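Local coordinates for D-isomer specific 2-hydroxyacid dehydrogenase family protein (Aeromonas salmonicida subsp. salmonicida, PDB 3HG7) that probably acts as an NAD-dependent oxidoreductase of the D-isomer-specific 2-hydroxyacid dehydrogenase family, at residues Arg34-Gln38 with Arg57-Leu61; Leu62-Leu68 with Arg87-Gln91; Asn228-Asn233 with Val253-Glu258; Leu241-Arg245 with Leu268-Leu274. The protein carries 1 engineered substitution. One frame throughout, in Å; residues are numbered along the deposited sequence.

Interaction 1 (Arg34-Gln38 with Arg57-Leu61); sequences RADNQ and RAKPL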
loop_
_atom_site.group_PDB
_atom_site.type_symbol
_atom_site.label_atom_id
_atom_site.label_comp_id
_atom_site.label_asym_id
_atom_site.label_seq_id
_atom_site.Cartn_x
_atom_site.Cartn_y
_atom_site.Cartn_z
ATOM N N ARG A 34 5.080 -22.630 -14.785
ATOM C CA ARG A 34 5.001 -22.232 -13.403
ATOM C C ARG A 34 6.282 -22.652 -12.691
ATOM O O ARG A 34 6.776 -23.769 -12.898
ATOM C CB ARG A 34 3.769 -22.907 -12.790
ATOM C CG ARG A 34 3.666 -22.873 -11.321
ATOM C CD ARG A 34 2.340 -23.518 -10.899
ATOM N NE ARG A 34 2.322 -23.813 -9.487
ATOM C CZ ARG A 34 1.362 -24.486 -8.856
ATOM N NH1 ARG A 34 0.293 -24.908 -9.523
ATOM N NH2 ARG A 34 1.455 -24.693 -7.546
ATOM N N ALA A 35 6.813 -21.781 -11.835
ATOM C CA ALA A 35 7.921 -22.223 -10.957
ATOM C C ALA A 35 7.670 -21.800 -9.530
ATOM O O ALA A 35 7.590 -20.616 -9.270
ATOM C CB ALA A 35 9.247 -21.672 -11.466
ATOM N N ASP A 36 7.543 -22.778 -8.616
ATOM C CA ASP A 36 7.219 -22.525 -7.204
ATOM C C ASP A 36 8.419 -22.259 -6.302
ATOM O O ASP A 36 8.244 -21.904 -5.128
ATOM C CB ASP A 36 6.374 -23.675 -6.614
ATOM C CG ASP A 36 4.876 -23.565 -6.960
ATOM O OD1 ASP A 36 4.486 -22.821 -7.887
ATOM O OD2 ASP A 36 4.072 -24.251 -6.296
ATOM N N ASN A 37 9.629 -22.444 -6.847
ATOM C CA ASN A 37 10.845 -22.014 -6.181
ATOM C C ASN A 37 11.855 -21.424 -7.160
ATOM O O ASN A 37 11.618 -21.415 -8.377
ATOM C CB ASN A 37 11.461 -23.174 -5.368
ATOM C CG ASN A 37 11.928 -24.333 -6.256
ATOM O OD1 ASN A 37 12.001 -24.220 -7.495
ATOM N ND2 ASN A 37 12.238 -25.474 -5.625
ATOM N N GLN A 38 12.958 -20.897 -6.631
ATOM C CA GLN A 38 13.932 -20.220 -7.481
ATOM C C GLN A 38 14.686 -21.193 -8.363
ATOM O O GLN A 38 14.957 -20.889 -9.528
ATOM C CB GLN A 38 14.917 -19.328 -6.698
ATOM C CG GLN A 38 15.919 -18.640 -7.682
ATOM C CD GLN A 38 17.006 -17.815 -7.026
ATOM O OE1 GLN A 38 16.752 -17.037 -6.094
ATOM N NE2 GLN A 38 18.247 -17.983 -7.519
ATOM N N ARG A 57 10.840 -11.926 -6.064
ATOM C CA ARG A 57 11.146 -13.227 -6.620
ATOM C C ARG A 57 11.771 -13.197 -7.985
ATOM O O ARG A 57 12.624 -14.042 -8.297
ATOM C CB ARG A 57 9.965 -14.159 -6.563
ATOM C CG ARG A 57 10.045 -14.876 -5.253
ATOM C CD ARG A 57 8.984 -15.827 -5.089
ATOM N NE ARG A 57 9.156 -16.985 -5.947
ATOM C CZ ARG A 57 8.234 -17.923 -5.976
ATOM N NH1 ARG A 57 7.199 -17.755 -5.166
ATOM N NH2 ARG A 57 8.316 -18.958 -6.783
ATOM N N ALA A 58 11.383 -12.234 -8.779
ATOM C CA ALA A 58 11.952 -12.111 -10.126
ATOM C C ALA A 58 13.369 -11.560 -10.108
ATOM O O ALA A 58 14.198 -11.947 -10.930
ATOM C CB ALA A 58 11.056 -11.223 -10.958
ATOM N N LYS A 59 13.636 -10.632 -9.191
ATOM C CA LYS A 59 14.892 -9.864 -9.193
ATOM C C LYS A 59 16.200 -10.654 -9.362
ATOM O O LYS A 59 17.026 -10.257 -10.201
ATOM C CB LYS A 59 14.980 -8.885 -8.000
ATOM C CG LYS A 59 16.222 -7.971 -8.054
ATOM C CD LYS A 59 16.277 -6.950 -6.912
ATOM C CE LYS A 59 17.334 -5.888 -7.203
ATOM N NZ LYS A 59 17.172 -4.690 -6.298
ATOM N N PRO A 60 16.393 -11.765 -8.598
ATOM C CA PRO A 60 17.601 -12.595 -8.756
ATOM C C PRO A 60 17.657 -13.398 -10.063
ATOM O O PRO A 60 18.708 -13.938 -10.407
ATOM C CB PRO A 60 17.523 -13.574 -7.570
ATOM C CG PRO A 60 16.101 -13.535 -7.118
ATOM C CD PRO A 60 15.649 -12.148 -7.382
ATOM N N LEU A 61 16.540 -13.486 -10.775
ATOM C CA LEU A 61 16.477 -14.272 -12.010
ATOM C C LEU A 61 16.525 -13.364 -13.246
ATOM O O LEU A 61 16.715 -13.849 -14.369
ATOM C CB LEU A 61 15.191 -15.120 -12.011
ATOM C CG LEU A 61 15.151 -16.259 -10.975
ATOM C CD1 LEU A 61 13.765 -16.700 -10.606
ATOM C CD2 LEU A 61 15.899 -17.433 -11.545
HETATM O O HOH W 1 5.663 -19.789 -5.719
#
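R57 kinks at chi3 (72°), which turns its guanidinium to the backbone of A35 and D36, while Q38 keeps CG anti to the backbone N (chi1 -180°) and runs out extended beside P60 and L61. The contact lies in the flavodoxin-like alpha/beta domain, whose parallel sheet has strand order 2-1-3-4-5. It joins the loop between strand 30-34 and helix 38-44 to the chain around helix 55-58.

R57 NH2 stands 3.1 Å from A35 O, which lies at the guanidinium edge. The angle there is poor, so this is close polar packing rather than a hydrogen bond. Water 1 sits in the guanidinium plane, 2.6 Å from R57 NH1, and makes a weak link on to D36 O. R57 has two conformers, and the guanidinium contacts of this one, the short water distance included, are therefore tentative.

D36 is engaged on its own side of the contact. R34 grips its carboxylate side-on, with NE 2.9 Å from OD1 and NH2 2.9 Å from OD2, and N15 also donates to OD1. N37 caps D40 N at the start of helix 38-44.

The rest is van der Waals contact, made by the Q38 chain and its amide oxygen. Q38 and L61 lie alongside, pointing opposite ways, with Q38 CG 4.0 Å from L61 CD2. Farther out, Q38 NE2 is bonded to E42, and Q38 OE1 rests 3.7 Å from P60 CG.

Interaction 2 (Leu62-Leu68 with Arg87-Gln91); sequences LAKANKL and RRDYQ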
loop_
_atom_site.group_PDB
_atom_site.type_symbol
_atom_site.label_atom_id
_atom_site.label_comp_id
_atom_site.label_asym_id
_atom_site.label_seq_id
_atom_site.Cartn_x
_atom_site.Cartn_y
_atom_site.Cartn_z
ATOM N N LEU A 62 16.381 -12.057 -13.052
ATOM C CA LEU A 62 16.132 -11.147 -14.186
ATOM C C LEU A 62 17.246 -11.109 -15.225
ATOM O O LEU A 62 16.952 -10.986 -16.419
ATOM C CB LEU A 62 15.811 -9.713 -13.745
ATOM C CG LEU A 62 14.334 -9.377 -13.606
ATOM C CD1 LEU A 62 14.188 -7.911 -13.247
ATOM C CD2 LEU A 62 13.572 -9.672 -14.874
ATOM N N ALA A 63 18.512 -11.208 -14.792
ATOM C CA ALA A 63 19.629 -11.217 -15.774
ATOM C C ALA A 63 19.546 -12.378 -16.749
ATOM O O ALA A 63 20.106 -12.285 -17.841
ATOM C CB ALA A 63 20.997 -11.210 -15.090
ATOM N N LYS A 64 18.848 -13.458 -16.381
ATOM C CA LYS A 64 18.641 -14.630 -17.274
ATOM C C LYS A 64 17.415 -14.520 -18.205
ATOM O O LYS A 64 17.248 -15.359 -19.124
ATOM C CB LYS A 64 18.489 -15.911 -16.441
ATOM C CG LYS A 64 19.773 -16.283 -15.694
ATOM C CD LYS A 64 19.693 -17.658 -15.091
ATOM C CE LYS A 64 21.044 -18.064 -14.494
ATOM N NZ LYS A 64 20.980 -19.387 -13.773
ATOM N N ALA A 65 16.599 -13.490 -17.972
ATOM C CA ALA A 65 15.325 -13.307 -18.664
ATOM C C ALA A 65 15.534 -12.653 -20.043
ATOM O O ALA A 65 15.016 -11.560 -20.319
ATOM C CB ALA A 65 14.300 -12.505 -17.783
ATOM N N ASN A 66 16.297 -13.344 -20.895
ATOM C CA ASN A 66 16.739 -12.746 -22.156
ATOM C C ASN A 66 15.737 -12.790 -23.321
ATOM O O ASN A 66 16.037 -12.300 -24.430
ATOM C CB ASN A 66 18.105 -13.301 -22.532
ATOM C CG ASN A 66 19.171 -12.868 -21.547
ATOM O OD1 ASN A 66 19.345 -11.677 -21.295
ATOM N ND2 ASN A 66 19.879 -13.832 -20.979
ATOM N N LYS A 67 14.556 -13.350 -23.063
ATOM C CA LYS A 67 13.440 -13.257 -24.009
ATOM C C LYS A 67 12.326 -12.372 -23.460
ATOM O O LYS A 67 11.259 -12.228 -24.079
ATOM C CB LYS A 67 12.895 -14.643 -24.280
ATOM C CG LYS A 67 13.787 -15.469 -25.220
ATOM C CD LYS A 67 13.096 -16.792 -25.447
ATOM C CE LYS A 67 13.768 -17.687 -26.489
ATOM N NZ LYS A 67 12.661 -18.656 -26.846
ATOM N N LEU A 68 12.556 -11.788 -22.293
ATOM C CA LEU A 68 11.479 -11.073 -21.605
ATOM C C LEU A 68 11.115 -9.741 -22.272
ATOM O O LEU A 68 12.002 -8.914 -22.506
ATOM C CB LEU A 68 11.854 -10.827 -20.135
ATOM C CG LEU A 68 10.797 -10.087 -19.296
ATOM C CD1 LEU A 68 9.532 -10.934 -19.152
ATOM C CD2 LEU A 68 11.335 -9.747 -17.938
ATOM N N ARG A 87 18.406 -4.740 -15.505
ATOM C CA ARG A 87 18.048 -4.492 -16.890
ATOM C C ARG A 87 16.772 -3.668 -17.019
ATOM O O ARG A 87 15.896 -3.693 -16.152
ATOM C CB ARG A 87 17.892 -5.825 -17.642
ATOM C CG ARG A 87 16.603 -6.605 -17.320
ATOM C CD ARG A 87 16.716 -8.074 -17.775
ATOM N NE ARG A 87 17.005 -8.165 -19.208
ATOM C CZ ARG A 87 17.702 -9.141 -19.784
ATOM N NH1 ARG A 87 18.241 -10.123 -19.057
ATOM N NH2 ARG A 87 17.910 -9.110 -21.099
ATOM N N ARG A 88 16.672 -2.952 -18.132
ATOM C CA ARG A 88 15.508 -2.129 -18.409
ATOM C C ARG A 88 14.951 -2.351 -19.809
ATOM O O ARG A 88 14.194 -1.521 -20.319
ATOM C CB ARG A 88 15.851 -0.658 -18.170
ATOM C CG ARG A 88 15.847 -0.317 -16.697
ATOM C CD ARG A 88 16.584 0.956 -16.382
ATOM N NE ARG A 88 16.419 1.292 -14.963
ATOM C CZ ARG A 88 16.812 2.434 -14.411
ATOM N NH1 ARG A 88 16.630 2.645 -13.114
ATOM N NH2 ARG A 88 17.396 3.361 -15.159
ATOM N N ASP A 89 15.293 -3.486 -20.417
ATOM C CA ASP A 89 14.961 -3.741 -21.816
ATOM C C ASP A 89 13.676 -4.563 -21.960
ATOM O O ASP A 89 13.623 -5.507 -22.760
ATOM C CB ASP A 89 16.129 -4.453 -22.532
ATOM C CG ASP A 89 16.551 -5.735 -21.819
ATOM O OD1 ASP A 89 15.985 -6.045 -20.744
ATOM O OD2 ASP A 89 17.442 -6.435 -22.326
ATOM N N TYR A 90 12.679 -4.211 -21.160
ATOM C CA TYR A 90 11.362 -4.835 -21.139
ATOM C C TYR A 90 10.324 -3.847 -20.566
ATOM O O TYR A 90 10.681 -2.804 -19.979
ATOM C CB TYR A 90 11.382 -6.149 -20.313
ATOM C CG TYR A 90 11.556 -5.924 -18.819
ATOM C CD1 TYR A 90 12.821 -5.811 -18.255
ATOM C CD2 TYR A 90 10.442 -5.761 -17.993
ATOM C CE1 TYR A 90 12.985 -5.564 -16.894
ATOM C CE2 TYR A 90 10.583 -5.534 -16.622
ATOM C CZ TYR A 90 11.869 -5.439 -16.083
ATOM O OH TYR A 90 12.020 -5.201 -14.726
ATOM N N GLN A 91 9.046 -4.173 -20.718
ATOM C CA GLN A 91 7.983 -3.346 -20.171
ATOM C C GLN A 91 7.623 -3.877 -18.801
ATOM O O GLN A 91 7.243 -5.037 -18.671
ATOM C CB GLN A 91 6.732 -3.389 -21.033
ATOM C CG GLN A 91 6.936 -2.912 -22.467
ATOM C CD GLN A 91 5.647 -2.419 -23.063
ATOM O OE1 GLN A 91 5.138 -1.366 -22.678
ATOM N NE2 GLN A 91 5.079 -3.202 -23.964
#
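An inverse gamma turn centred on A65 runs into a type I turn from A65 to L68, and together with L62 these turns form the polar seat that receives the guanidinium of R87. A bend at chi3 (-57°) swings the end of the R87 chain into it. R87 NH1 donates to L62 O (3.1 Å) on a lone pair, and that oxygen also accepts from A65 N.

N66 OD1 is gripped end-on, lying 2.9 Å from both R87 NH1 and R87 NH2. The oxygen is in the guanidinium plane although the amide itself is turned 61° from it. A65 O lies over the centre of one guanidinium face, 3.6 Å above the plane. On the NE side, D89 of the same segment takes a side-on salt bridge through its syn lone pairs, with R87 NE 2.8 Å from OD1 and NH2 3.0 Å from OD2. Bonds to the two side chains and to L62 O thus fix the rotation of the group.

The apolar half is a CH-pi contact: L68 CD2 stands 4.1 Å from the Y90 ring centroid, 18° off the normal. L62 CD1 reaches Y90 OH at 3.8 Å.

F312, near the end of the modelled chain, meets the Y90 ring edge-to-face. Backbone bonds from Q91 to S69 and F71 then lead the two segments into strands 70-73 and 91-93, side by side at one end of the five-stranded sheet.

Interaction 3 (Asn228-Asn233 with Val253-Glu258); sequences NVGRGN and VLDVFE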
loop_
_atom_site.group_PDB
_atom_site.type_symbol
_atom_site.label_atom_id
_atom_site.label_comp_id
_atom_site.label_asym_id
_atom_site.label_seq_id
_atom_site.Cartn_x
_atom_site.Cartn_y
_atom_site.Cartn_z
ATOM N N ASN A 228 0.085 5.361 8.485
ATOM C CA ASN A 228 0.939 5.354 7.316
ATOM C C ASN A 228 0.827 4.050 6.578
ATOM O O ASN A 228 1.244 3.004 7.085
ATOM C CB ASN A 228 2.398 5.600 7.642
ATOM C CG ASN A 228 3.248 5.804 6.357
ATOM O OD1 ASN A 228 2.710 6.069 5.274
ATOM N ND2 ASN A 228 4.549 5.663 6.482
ATOM N N VAL A 229 0.254 4.129 5.385
ATOM C CA VAL A 229 0.070 2.957 4.546
ATOM C C VAL A 229 0.711 3.144 3.152
ATOM O O VAL A 229 0.512 2.313 2.265
ATOM C CB VAL A 229 -1.410 2.675 4.375
ATOM C CG1 VAL A 229 -2.045 2.264 5.711
ATOM C CG2 VAL A 229 -2.093 3.934 3.866
ATOM N N GLY A 230 1.447 4.243 2.959
ATOM C CA GLY A 230 2.175 4.496 1.707
ATOM C C GLY A 230 3.531 3.809 1.676
ATOM O O GLY A 230 3.635 2.656 1.267
ATOM N N ARG A 231 4.581 4.512 2.098
ATOM C CA ARG A 231 5.906 3.888 2.235
ATOM C C ARG A 231 6.519 4.340 3.543
ATOM O O ARG A 231 6.252 5.452 3.996
ATOM C CB ARG A 231 6.846 4.253 1.067
ATOM C CG ARG A 231 6.228 4.242 -0.345
ATOM C CD ARG A 231 5.997 2.827 -0.919
ATOM N NE ARG A 231 7.180 1.964 -0.851
ATOM C CZ ARG A 231 8.245 2.053 -1.653
ATOM N NH1 ARG A 231 8.312 2.986 -2.604
ATOM N NH2 ARG A 231 9.259 1.207 -1.499
ATOM N N GLY A 232 7.358 3.497 4.136
ATOM C CA GLY A 232 8.017 3.824 5.393
ATOM C C GLY A 232 8.632 5.211 5.397
ATOM O O GLY A 232 8.721 5.863 6.440
ATOM N N ASN A 233 9.041 5.645 4.207
ATOM C CA ASN A 233 9.739 6.909 3.959
ATOM C C ASN A 233 9.082 8.209 4.388
ATOM O O ASN A 233 9.776 9.226 4.573
ATOM C CB ASN A 233 10.069 7.015 2.466
ATOM C CG ASN A 233 11.416 6.455 2.143
ATOM O OD1 ASN A 233 11.822 6.402 0.975
ATOM N ND2 ASN A 233 12.142 6.032 3.181
ATOM N N VAL A 253 -0.711 4.148 13.539
ATOM C CA VAL A 253 -0.954 2.814 12.949
ATOM C C VAL A 253 -0.120 2.737 11.703
ATOM O O VAL A 253 -0.380 3.461 10.738
ATOM C CB VAL A 253 -2.452 2.613 12.565
ATOM C CG1 VAL A 253 -2.711 1.184 11.995
ATOM C CG2 VAL A 253 -3.344 2.872 13.775
ATOM N N LEU A 254 0.857 1.836 11.704
ATOM C CA LEU A 254 1.808 1.787 10.610
ATOM C C LEU A 254 1.801 0.429 9.956
ATOM O O LEU A 254 1.992 -0.575 10.641
ATOM C CB LEU A 254 3.225 2.064 11.114
ATOM C CG LEU A 254 3.552 3.356 11.868
ATOM C CD1 LEU A 254 5.059 3.483 11.907
ATOM C CD2 LEU A 254 2.916 4.568 11.213
ATOM N N ASP A 255 1.566 0.412 8.644
ATOM C CA ASP A 255 1.569 -0.833 7.874
ATOM C C ASP A 255 2.916 -0.981 7.131
ATOM O O ASP A 255 3.287 -2.067 6.700
ATOM C CB ASP A 255 0.402 -0.854 6.879
ATOM C CG ASP A 255 0.231 -2.203 6.212
ATOM O OD1 ASP A 255 0.249 -3.234 6.941
ATOM O OD2 ASP A 255 0.144 -2.232 4.956
ATOM N N VAL A 256 3.654 0.120 7.043
ATOM C CA VAL A 256 4.895 0.174 6.234
ATOM C C VAL A 256 6.026 0.832 7.011
ATOM O O VAL A 256 5.791 1.619 7.932
ATOM C CB VAL A 256 4.675 0.905 4.912
ATOM C CG1 VAL A 256 3.744 0.100 4.023
ATOM C CG2 VAL A 256 4.149 2.351 5.151
ATOM N N PHE A 257 7.261 0.485 6.652
ATOM C CA PHE A 257 8.395 0.825 7.494
ATOM C C PHE A 257 9.636 1.118 6.670
ATOM O O PHE A 257 9.745 0.652 5.532
ATOM C CB PHE A 257 8.642 -0.301 8.493
ATOM C CG PHE A 257 7.455 -0.564 9.372
ATOM C CD1 PHE A 257 7.242 0.212 10.520
ATOM C CD2 PHE A 257 6.513 -1.535 9.022
ATOM C CE1 PHE A 257 6.126 -0.002 11.323
ATOM C CE2 PHE A 257 5.390 -1.742 9.807
ATOM C CZ PHE A 257 5.207 -0.980 10.966
ATOM N N GLU A 258 10.543 1.900 7.257
ATOM C CA GLU A 258 11.857 2.196 6.650
ATOM C C GLU A 258 12.614 0.899 6.317
ATOM O O GLU A 258 13.316 0.826 5.302
ATOM C CB GLU A 258 12.685 3.083 7.601
ATOM C CG GLU A 258 13.325 4.316 6.954
ATOM C CD GLU A 258 13.101 5.600 7.772
ATOM O OE1 GLU A 258 13.458 5.637 8.973
ATOM O OE2 GLU A 258 12.562 6.574 7.199
HETATM O O HOH W 2 5.621 4.423 8.413
HETATM O O HOH W 3 0.567 -0.659 2.590
HETATM O O HOH W 4 7.920 1.259 2.970
#
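Backbone bonds pair N228 with L254 in a parallel bridge of the Rossmann-type sheet: N228 N donates to V253 O (3.0 Å), and D255 N donates to N228 O (3.0 Å). Beyond the bridge both chains leave the sheet and curl against each other.

Side-chain hydrogen bonds shape the first curl. With its CG anti to the backbone N (chi1 -171°), N228 directs its amide over the following turn. Its OD1 accepts from G230 N (3.2 Å), an Asx turn, and its ND2 donates to R231 O (3.0 Å); both donors approach from above the carbonyl plane of the acceptor.

Water bridges add cross-links. Water 2 joins N228 ND2, at a doubtfully short distance, to V256 O; water 3 joins V229 O to D255 OD2; water 4 appears to join G232 N, also at a rather short distance, to F257 O. D255 is further held by T277 and N280 through OD1 and by S281 through OD2.

Apolar packing centres on V256 CG2, which fits into the curl 3.5 Å from R231 C and 3.6 Å from N228 ND2. G232, lacking a side chain, lets the backbones close to 3.4 Å between its CA and F257 C. A glycerol, probably from the crystallisation liquor, lies about 5 Å from the V256 side chain.

R231 reaches across to D79 of the other domain in a salt bridge. M103 and Y106 of helix 100-115 pack on V229, and L240 of helix 237-245 packs on L254, where strands 225-228 and 251-254 end side by side.

Interaction 4 (Leu241-Arg245 with Leu268-Leu274); sequences LTALR and LWGQPNL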
loop_
_atom_site.group_PDB
_atom_site.type_symbol
_atom_site.label_atom_id
_atom_site.label_comp_id
_atom_site.label_asym_id
_atom_site.label_seq_id
_atom_site.Cartn_x
_atom_site.Cartn_y
_atom_site.Cartn_z
ATOM N N LEU A 241 8.482 8.235 17.275
ATOM C CA LEU A 241 8.575 7.643 18.602
ATOM C C LEU A 241 8.469 8.666 19.728
ATOM O O LEU A 241 7.645 8.534 20.631
ATOM C CB LEU A 241 9.913 6.935 18.702
ATOM C CG LEU A 241 9.926 5.495 19.171
ATOM C CD1 LEU A 241 10.849 4.701 18.300
ATOM C CD2 LEU A 241 10.353 5.417 20.594
ATOM N N THR A 242 9.317 9.694 19.668
ATOM C CA THR A 242 9.349 10.724 20.690
ATOM C C THR A 242 8.015 11.458 20.717
ATOM O O THR A 242 7.514 11.773 21.783
ATOM C CB THR A 242 10.557 11.677 20.477
ATOM O OG1 THR A 242 11.770 10.902 20.476
ATOM C CG2 THR A 242 10.632 12.727 21.595
ATOM N N ALA A 243 7.431 11.691 19.542
ATOM C CA ALA A 243 6.087 12.288 19.444
ATOM C C ALA A 243 5.034 11.509 20.239
ATOM O O ALA A 243 4.241 12.101 20.982
ATOM C CB ALA A 243 5.663 12.403 17.986
ATOM N N LEU A 244 5.046 10.181 20.070
ATOM C CA LEU A 244 4.130 9.275 20.762
ATOM C C LEU A 244 4.447 9.162 22.247
ATOM O O LEU A 244 3.555 8.927 23.054
ATOM C CB LEU A 244 4.153 7.869 20.108
ATOM C CG LEU A 244 3.532 7.783 18.718
ATOM C CD1 LEU A 244 3.896 6.458 18.041
ATOM C CD2 LEU A 244 2.028 7.952 18.823
ATOM N N ARG A 245 5.717 9.326 22.604
ATOM C CA ARG A 245 6.133 9.242 24.007
ATOM C C ARG A 245 5.831 10.511 24.840
ATOM O O ARG A 245 5.701 10.442 26.064
ATOM C CB ARG A 245 7.622 8.879 24.104
ATOM C CG ARG A 245 7.903 7.391 23.962
ATOM C CD ARG A 245 9.398 7.097 23.932
ATOM N NE ARG A 245 9.669 5.673 24.142
ATOM C CZ ARG A 245 10.825 5.065 23.871
ATOM N NH1 ARG A 245 11.851 5.745 23.362
ATOM N NH2 ARG A 245 10.953 3.765 24.102
ATOM N N LEU A 268 10.099 0.326 17.927
ATOM C CA LEU A 268 8.718 0.499 17.504
ATOM C C LEU A 268 7.780 -0.552 18.109
ATOM O O LEU A 268 6.717 -0.208 18.621
ATOM C CB LEU A 268 8.619 0.505 15.969
ATOM C CG LEU A 268 9.369 1.621 15.229
ATOM C CD1 LEU A 268 8.997 1.633 13.773
ATOM C CD2 LEU A 268 9.099 2.992 15.852
ATOM N N TRP A 269 8.198 -1.817 18.076
ATOM C CA TRP A 269 7.381 -2.931 18.563
ATOM C C TRP A 269 6.767 -2.652 19.926
ATOM O O TRP A 269 5.560 -2.851 20.126
ATOM C CB TRP A 269 8.205 -4.222 18.641
ATOM C CG TRP A 269 8.650 -4.828 17.310
ATOM C CD1 TRP A 269 9.902 -4.789 16.774
ATOM C CD2 TRP A 269 7.848 -5.596 16.390
ATOM N NE1 TRP A 269 9.939 -5.473 15.578
ATOM C CE2 TRP A 269 8.692 -5.978 15.319
ATOM C CE3 TRP A 269 6.501 -5.990 16.364
ATOM C CZ2 TRP A 269 8.234 -6.732 14.233
ATOM C CZ3 TRP A 269 6.045 -6.744 15.278
ATOM C CH2 TRP A 269 6.908 -7.103 14.233
ATOM N N GLY A 270 7.598 -2.172 20.852
ATOM C CA GLY A 270 7.213 -2.009 22.249
ATOM C C GLY A 270 6.405 -0.784 22.652
ATOM O O GLY A 270 5.854 -0.753 23.751
ATOM N N GLN A 271 6.319 0.210 21.769
ATOM C CA GLN A 271 5.641 1.485 22.063
ATOM C C GLN A 271 4.133 1.295 22.221
ATOM O O GLN A 271 3.478 0.866 21.273
ATOM C CB GLN A 271 5.946 2.501 20.950
ATOM C CG GLN A 271 5.422 3.926 21.207
ATOM C CD GLN A 271 5.921 4.522 22.517
ATOM O OE1 GLN A 271 7.045 4.257 22.947
ATOM N NE2 GLN A 271 5.077 5.330 23.157
ATOM N N PRO A 272 3.572 1.631 23.413
ATOM C CA PRO A 272 2.181 1.284 23.752
ATOM C C PRO A 272 1.098 1.850 22.830
ATOM O O PRO A 272 0.057 1.203 22.647
ATOM C CB PRO A 272 2.024 1.801 25.193
ATOM C CG PRO A 272 3.409 1.817 25.725
ATOM C CD PRO A 272 4.270 2.216 24.570
ATOM N N ASN A 273 1.333 3.028 22.259
ATOM C CA ASN A 273 0.359 3.686 21.386
ATOM C C ASN A 273 0.810 3.668 19.929
ATOM O O ASN A 273 0.512 4.572 19.144
ATOM C CB ASN A 273 0.062 5.120 21.879
ATOM C CG ASN A 273 1.317 5.941 22.055
ATOM O OD1 ASN A 273 2.438 5.413 22.004
ATOM N ND2 ASN A 273 1.146 7.242 22.268
ATOM N N LEU A 274 1.515 2.601 19.569
ATOM C CA LEU A 274 1.904 2.372 18.200
ATOM C C LEU A 274 1.344 0.996 17.853
ATOM O O LEU A 274 1.556 0.061 18.599
ATOM C CB LEU A 274 3.435 2.342 18.063
ATOM C CG LEU A 274 4.046 2.514 16.664
ATOM C CD1 LEU A 274 5.571 2.568 16.733
ATOM C CD2 LEU A 274 3.660 1.426 15.719
#
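Helix 237-245, the helix of the beta-alpha-beta crossover between strands 225-228 and 251-254 of the Rossmann-type sheet, sets L244 of its last turn against N273 in the loop before strand 274-276. L244 CB lies 3.5 Å from N273 OD1. The two side chains run antiparallel alongside each other; at CG the leucine forks, CD2 resting 3.6 Å from N273 ND2 and CD1 reaching L274 CB at 4.1 Å.

The backbone oxygen of L244 is also used. N273 ND2 donates to this last-turn carbonyl (3.0 Å) in a bond of 168° at the hydrogen, and ND2 donates to G250 O as well. N273 OD1 in turn accepts from Q271 NE2 (2.9 Å), which holds the N273 amide in place.

A bend at chi2 (56°) brings the Q271 amide beside R245, whose guanidinium plane is turned 79° from it. Q271 OE1 lies 3.2 Å from R245 NE and also touches R245 CG. Two type I turns, L268 to Q271 and Q271 to L274, carry the loop past the helix. At its start the packing is tight, with L241 CD1 only 3.5 Å from L268 CD2.

How the interactions relate
From the N terminus, interaction 1 closes first, around helix 38-44 and strand 50-53. Interaction 2 follows in series, starting at the very next residue and closing the excursion that carries strand 70-73; both belong to the five-stranded domain. Far along the chain, interactions 3 and 4 cross: residues 228-233 and 241-245 come first, then 253-258 and 268-274 answer in the same order. Interaction 3 joins two neighbouring strand ends, and interaction 4 fastens the intervening helix to the loop before strand 274-276. They touch through F257 CD1 and L268 CD1, 4.0 Å apart. Interactions 2 and 4 lie on opposite sides of the chain's centre, with their own centres 43 Å apart.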